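Local coordinates for Serine/threonine-protein kinase PknI (Mycobacterium tuberculosis, PDB 5XLM) that phosphorylates proteins on serine and threonine and slows mycobacterial growth inside the infected host, here represented by its extracellular sensor domain, at residues 37-42 against 177-182; 66-71 against 79-84. One frame throughout, in Å; residues are numbered along the deposited sequence.

Interaction 1. Residues 37-42 against 177-182; sequences DGTYRI and DLPPAV
Thr39 takes hold of the carbonyl oxygen of Asp177 twice, from its hydroxyl and from its backbone NH. The hydroxyl makes the shorter bond, with Thr39 OG1 2.8 Å from Asp177 O; it reaches the oxygen at a C=O...donor angle of 141° and lies tilted out of the carbonyl plane. The backbone bond, Thr39 N to Asp177 O at 3.3 Å, is weak and bent. Both come from one residue because the side-chain torsion (chi1 -60°) sets OG1 beside the residue's own N. The carboxylate of Asp177 turns elsewhere, to a salt bridge with Arg174.

The remaining contacts are van der Waals. Pro179 crosses the threonine side chain obliquely, its CD 3.3 Å from Thr39 OG1 and its CG a little farther. Leu178 leans back over Gly38: its CG is 3.7 Å from Gly38 CA, while CD2 touches Gly38 O at 3.5 Å. The backbones come near enough here for Gly38 CA and Leu178 CA to lie 4.0 Å apart. Gly38 has a backbone conformation that calls for glycine, and its lack of a side chain goes with the close approach of the Asp177-Leu178 backbone.

From Pro179 to Val182 the chain makes a type I turn, closed by a hydrogen bond from Val182 N to Pro179 O. The contact thus fastens the loop after strand 165-174 to the start of strand 38-51, whose Thr39 also bonds through its backbone to Ser175 and Gly176. Leu178 continues onto Ala67 of strand 62-72, and Thr39 and Pro179 both rest on Leu84.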
# COMPACT_ATOMS: atom_id res chain seq x y z
N ASP A 37 -3.79 11.37 4.52
CA ASP A 37 -5.21 11.58 4.76
C ASP A 37 -5.87 12.00 3.46
O ASP A 37 -5.45 12.98 2.84
CB ASP A 37 -5.45 12.64 5.85
CG ASP A 37 -5.49 12.04 7.24
OD1 ASP A 37 -4.45 12.07 7.94
OD2 ASP A 37 -6.56 11.53 7.63
N GLY A 38 -6.92 11.28 3.07
CA GLY A 38 -7.66 11.54 1.86
C GLY A 38 -7.78 10.30 1.01
O GLY A 38 -7.39 9.20 1.42
N THR A 39 -8.32 10.47 -0.19
CA THR A 39 -8.44 9.37 -1.14
C THR A 39 -7.13 9.22 -1.90
O THR A 39 -6.61 10.19 -2.47
CB THR A 39 -9.59 9.62 -2.11
OG1 THR A 39 -10.82 9.72 -1.38
CG2 THR A 39 -9.69 8.47 -3.11
N TYR A 40 -6.60 8.00 -1.91
CA TYR A 40 -5.33 7.70 -2.57
C TYR A 40 -5.52 6.61 -3.61
O TYR A 40 -6.25 5.63 -3.38
CB TYR A 40 -4.26 7.28 -1.55
CG TYR A 40 -3.62 8.44 -0.83
CD1 TYR A 40 -4.26 9.07 0.23
CD2 TYR A 40 -2.37 8.91 -1.21
CE1 TYR A 40 -3.68 10.13 0.89
CE2 TYR A 40 -1.77 9.97 -0.55
CZ TYR A 40 -2.43 10.57 0.50
OH TYR A 40 -1.84 11.63 1.15
N ARG A 41 -4.86 6.77 -4.74
CA ARG A 41 -4.86 5.80 -5.82
C ARG A 41 -3.51 5.10 -5.84
O ARG A 41 -2.47 5.75 -5.97
CB ARG A 41 -5.14 6.47 -7.17
CG ARG A 41 -4.69 5.67 -8.38
CD ARG A 41 -5.03 6.42 -9.66
NE ARG A 41 -4.33 5.87 -10.82
CZ ARG A 41 -3.17 6.34 -11.26
NH1 ARG A 41 -2.58 7.35 -10.65
NH2 ARG A 41 -2.60 5.78 -12.33
N ILE A 42 -3.52 3.77 -5.69
CA ILE A 42 -2.31 2.97 -5.63
C ILE A 42 -2.21 2.17 -6.92
O ILE A 42 -3.14 1.43 -7.27
CB ILE A 42 -2.29 2.05 -4.41
CG1 ILE A 42 -2.37 2.88 -3.12
CG2 ILE A 42 -1.04 1.17 -4.41
CD1 ILE A 42 -2.27 2.05 -1.85
N ASP A 177 -9.87 14.82 -1.09
CA ASP A 177 -10.11 14.49 0.31
C ASP A 177 -10.76 13.11 0.44
O ASP A 177 -11.00 12.40 -0.54
CB ASP A 177 -10.98 15.56 0.96
CG ASP A 177 -10.45 16.96 0.73
OD1 ASP A 177 -9.23 17.12 0.53
OD2 ASP A 177 -11.27 17.91 0.75
N LEU A 178 -11.05 12.73 1.68
CA LEU A 178 -11.69 11.46 1.95
C LEU A 178 -13.11 11.43 1.38
O LEU A 178 -13.72 12.48 1.16
CB LEU A 178 -11.74 11.20 3.46
CG LEU A 178 -10.44 10.87 4.18
CD1 LEU A 178 -10.64 10.94 5.68
CD2 LEU A 178 -9.95 9.48 3.77
N PRO A 179 -13.64 10.25 1.12
CA PRO A 179 -15.07 10.13 0.81
C PRO A 179 -15.89 10.29 2.07
O PRO A 179 -15.84 9.44 2.97
CB PRO A 179 -15.21 8.71 0.23
CG PRO A 179 -13.80 8.24 -0.01
CD PRO A 179 -12.95 8.96 0.97
N PRO A 180 -16.67 11.37 2.18
CA PRO A 180 -17.42 11.62 3.43
C PRO A 180 -18.41 10.52 3.79
O PRO A 180 -18.94 10.54 4.91
CB PRO A 180 -18.14 12.95 3.15
CG PRO A 180 -17.36 13.58 2.04
CD PRO A 180 -16.87 12.45 1.20
N ALA A 181 -18.67 9.58 2.89
CA ALA A 181 -19.56 8.47 3.21
C ALA A 181 -18.83 7.33 3.91
O ALA A 181 -19.43 6.65 4.76
CB ALA A 181 -20.23 7.95 1.94
N VAL A 182 -17.56 7.11 3.61
CA VAL A 182 -16.84 5.96 4.13
C VAL A 182 -16.29 6.27 5.52
O VAL A 182 -16.00 7.43 5.85
CB VAL A 182 -15.72 5.52 3.17
CG1 VAL A 182 -14.52 6.46 3.25
CG2 VAL A 182 -15.30 4.08 3.44

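Interaction 2. Residues 66-71 against 79-84; sequences WAFRTS and AAATML
Ala81 CB sits squarely over the ring of Phe68, 3.5 Å from the ring centroid and only 12° off its normal, a CH-pi contact between directly paired residues. Ala79 CB meets the same ring at its edge, near CD1. Further along this face Trp66 carries Met83: Met83 CB lies 3.9 Å from the centroid of the six-membered indole ring, over the face, and SD approaches obliquely at 4.6 Å from that centroid in a Met-aromatic contact. The methionine crosses the indole obliquely, with CG anti to its backbone N (chi1 -165°) and the chain extended to CE. Ala81 O borders the indole edge. On the face of Ala67 and Thr82, Ala67 CB packs against Thr82 CG2 at 3.8 Å and against Leu84 CD2.

Four backbone hydrogen bonds set this register, two each for the pairs Ala67-Thr82 and Arg69-Ala80. Ala67 N to Thr82 O, at 2.9 Å, is almost straight (171°), whereas Thr82 N to Ala67 O is longer at 3.2 Å. The non-hydrogen-bonded pairs between and beside them add CA-H...O contacts, such as Ala79 CA to Arg69 O at 3.3 Å.

In the next shell, Tyr40 meets Phe68 edge-to-face and Phe100 does the same to Trp66, while Thr64 holds the indole NE1. Thr70 OG1 is satisfied by Leu36 O.

This is an antiparallel beta hairpin within a larger sheet. Its chemistry is divided: backbone polar groups pair between the strands, while the methyls of Ala79 and Ala81 meet the Phe68 ring and Met83 lies over the Trp66 ring, joining the hairpin through dispersion and CH-pi contacts with no salt bridge between the two strands.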
# COMPACT_ATOMS: atom_id res chain seq x y z
N TRP A 66 -8.00 3.86 -2.29
CA TRP A 66 -8.00 3.65 -0.86
C TRP A 66 -8.30 4.96 -0.15
O TRP A 66 -7.97 6.04 -0.64
CB TRP A 66 -6.65 3.09 -0.38
CG TRP A 66 -6.26 1.81 -1.06
CD1 TRP A 66 -5.71 1.67 -2.31
CD2 TRP A 66 -6.38 0.49 -0.53
NE1 TRP A 66 -5.49 0.35 -2.58
CE2 TRP A 66 -5.89 -0.40 -1.51
CE3 TRP A 66 -6.85 -0.03 0.68
CZ2 TRP A 66 -5.86 -1.78 -1.32
CZ3 TRP A 66 -6.82 -1.40 0.87
CH2 TRP A 66 -6.32 -2.26 -0.12
N ALA A 67 -8.93 4.85 1.02
CA ALA A 67 -9.18 5.99 1.89
C ALA A 67 -8.20 5.90 3.06
O ALA A 67 -8.31 5.00 3.90
CB ALA A 67 -10.63 6.00 2.37
N PHE A 68 -7.24 6.82 3.10
CA PHE A 68 -6.19 6.82 4.11
C PHE A 68 -6.53 7.78 5.24
O PHE A 68 -7.06 8.87 5.01
CB PHE A 68 -4.85 7.22 3.49
CG PHE A 68 -4.05 6.07 2.95
CD1 PHE A 68 -2.98 5.55 3.67
CD2 PHE A 68 -4.35 5.52 1.71
CE1 PHE A 68 -2.24 4.49 3.17
CE2 PHE A 68 -3.60 4.46 1.21
CZ PHE A 68 -2.55 3.95 1.94
N ARG A 69 -6.21 7.37 6.46
CA ARG A 69 -6.23 8.27 7.61
C ARG A 69 -5.01 7.96 8.47
O ARG A 69 -4.58 6.81 8.57
CB ARG A 69 -7.53 8.12 8.43
CG ARG A 69 -7.49 7.05 9.49
CD ARG A 69 -8.87 6.68 10.00
NE ARG A 69 -9.43 7.64 10.94
CZ ARG A 69 -10.63 8.21 10.81
NH1 ARG A 69 -11.40 7.91 9.77
NH2 ARG A 69 -11.06 9.08 11.72
N THR A 70 -4.43 9.01 9.06
CA THR A 70 -3.18 8.89 9.80
C THR A 70 -3.35 9.47 11.19
O THR A 70 -3.99 10.51 11.38
CB THR A 70 -2.04 9.62 9.06
OG1 THR A 70 -1.81 8.99 7.79
CG2 THR A 70 -0.75 9.57 9.87
N SER A 71 -2.78 8.78 12.18
CA SER A 71 -2.73 9.26 13.56
C SER A 71 -1.32 9.06 14.09
O SER A 71 -0.76 7.96 13.97
CB SER A 71 -3.76 8.54 14.44
OG SER A 71 -3.45 7.16 14.56
N ALA A 79 -0.81 4.70 9.67
CA ALA A 79 -1.79 5.00 8.65
C ALA A 79 -2.63 3.76 8.40
O ALA A 79 -2.09 2.66 8.25
CB ALA A 79 -1.12 5.46 7.35
N ALA A 80 -3.94 3.94 8.36
CA ALA A 80 -4.88 2.87 8.04
C ALA A 80 -5.55 3.19 6.72
O ALA A 80 -5.90 4.34 6.45
CB ALA A 80 -5.93 2.71 9.14
N ALA A 81 -5.73 2.17 5.89
CA ALA A 81 -6.31 2.35 4.56
C ALA A 81 -7.41 1.32 4.34
O ALA A 81 -7.17 0.12 4.47
CB ALA A 81 -5.23 2.22 3.48
N THR A 82 -8.60 1.80 4.00
CA THR A 82 -9.71 0.94 3.64
C THR A 82 -9.96 1.05 2.14
O THR A 82 -9.90 2.14 1.57
CB THR A 82 -10.98 1.27 4.44
OG1 THR A 82 -12.05 0.43 4.00
CG2 THR A 82 -11.37 2.74 4.26
N MET A 83 -10.22 -0.09 1.51
CA MET A 83 -10.32 -0.13 0.06
C MET A 83 -11.65 0.44 -0.42
O MET A 83 -12.70 0.16 0.15
CB MET A 83 -10.16 -1.57 -0.44
CG MET A 83 -9.89 -1.68 -1.93
SD MET A 83 -9.56 -3.38 -2.43
CE MET A 83 -9.12 -3.17 -4.15
N LEU A 84 -11.58 1.25 -1.47
CA LEU A 84 -12.76 1.82 -2.10
C LEU A 84 -13.12 1.00 -3.34
O LEU A 84 -12.34 0.17 -3.82
CB LEU A 84 -12.50 3.28 -2.47
CG LEU A 84 -12.05 4.19 -1.33
CD1 LEU A 84 -11.70 5.57 -1.87
CD2 LEU A 84 -13.12 4.29 -0.24

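From the N terminus the chain enters strand 38-51, turns back into strand 62-72 and pairs with strand 77-83; interaction 2 closes this short hairpin, whose strand ends are bridged across the turn by the Cys72-Cys77 disulfide. The chain then runs through the remaining strands of the antiparallel sheet before interaction 1 brings the loop after strand 165-174 back to residues 37-42. Interaction 2 is therefore nested inside the long loop closed by interaction 1. Their centres are about 7 Å apart, and they join through neighbouring strands: Gly38 and Tyr40 share backbone hydrogen bonds with Phe68 and Trp66. Together they link the sensor domain's early hairpin, first strand and C-terminal segment.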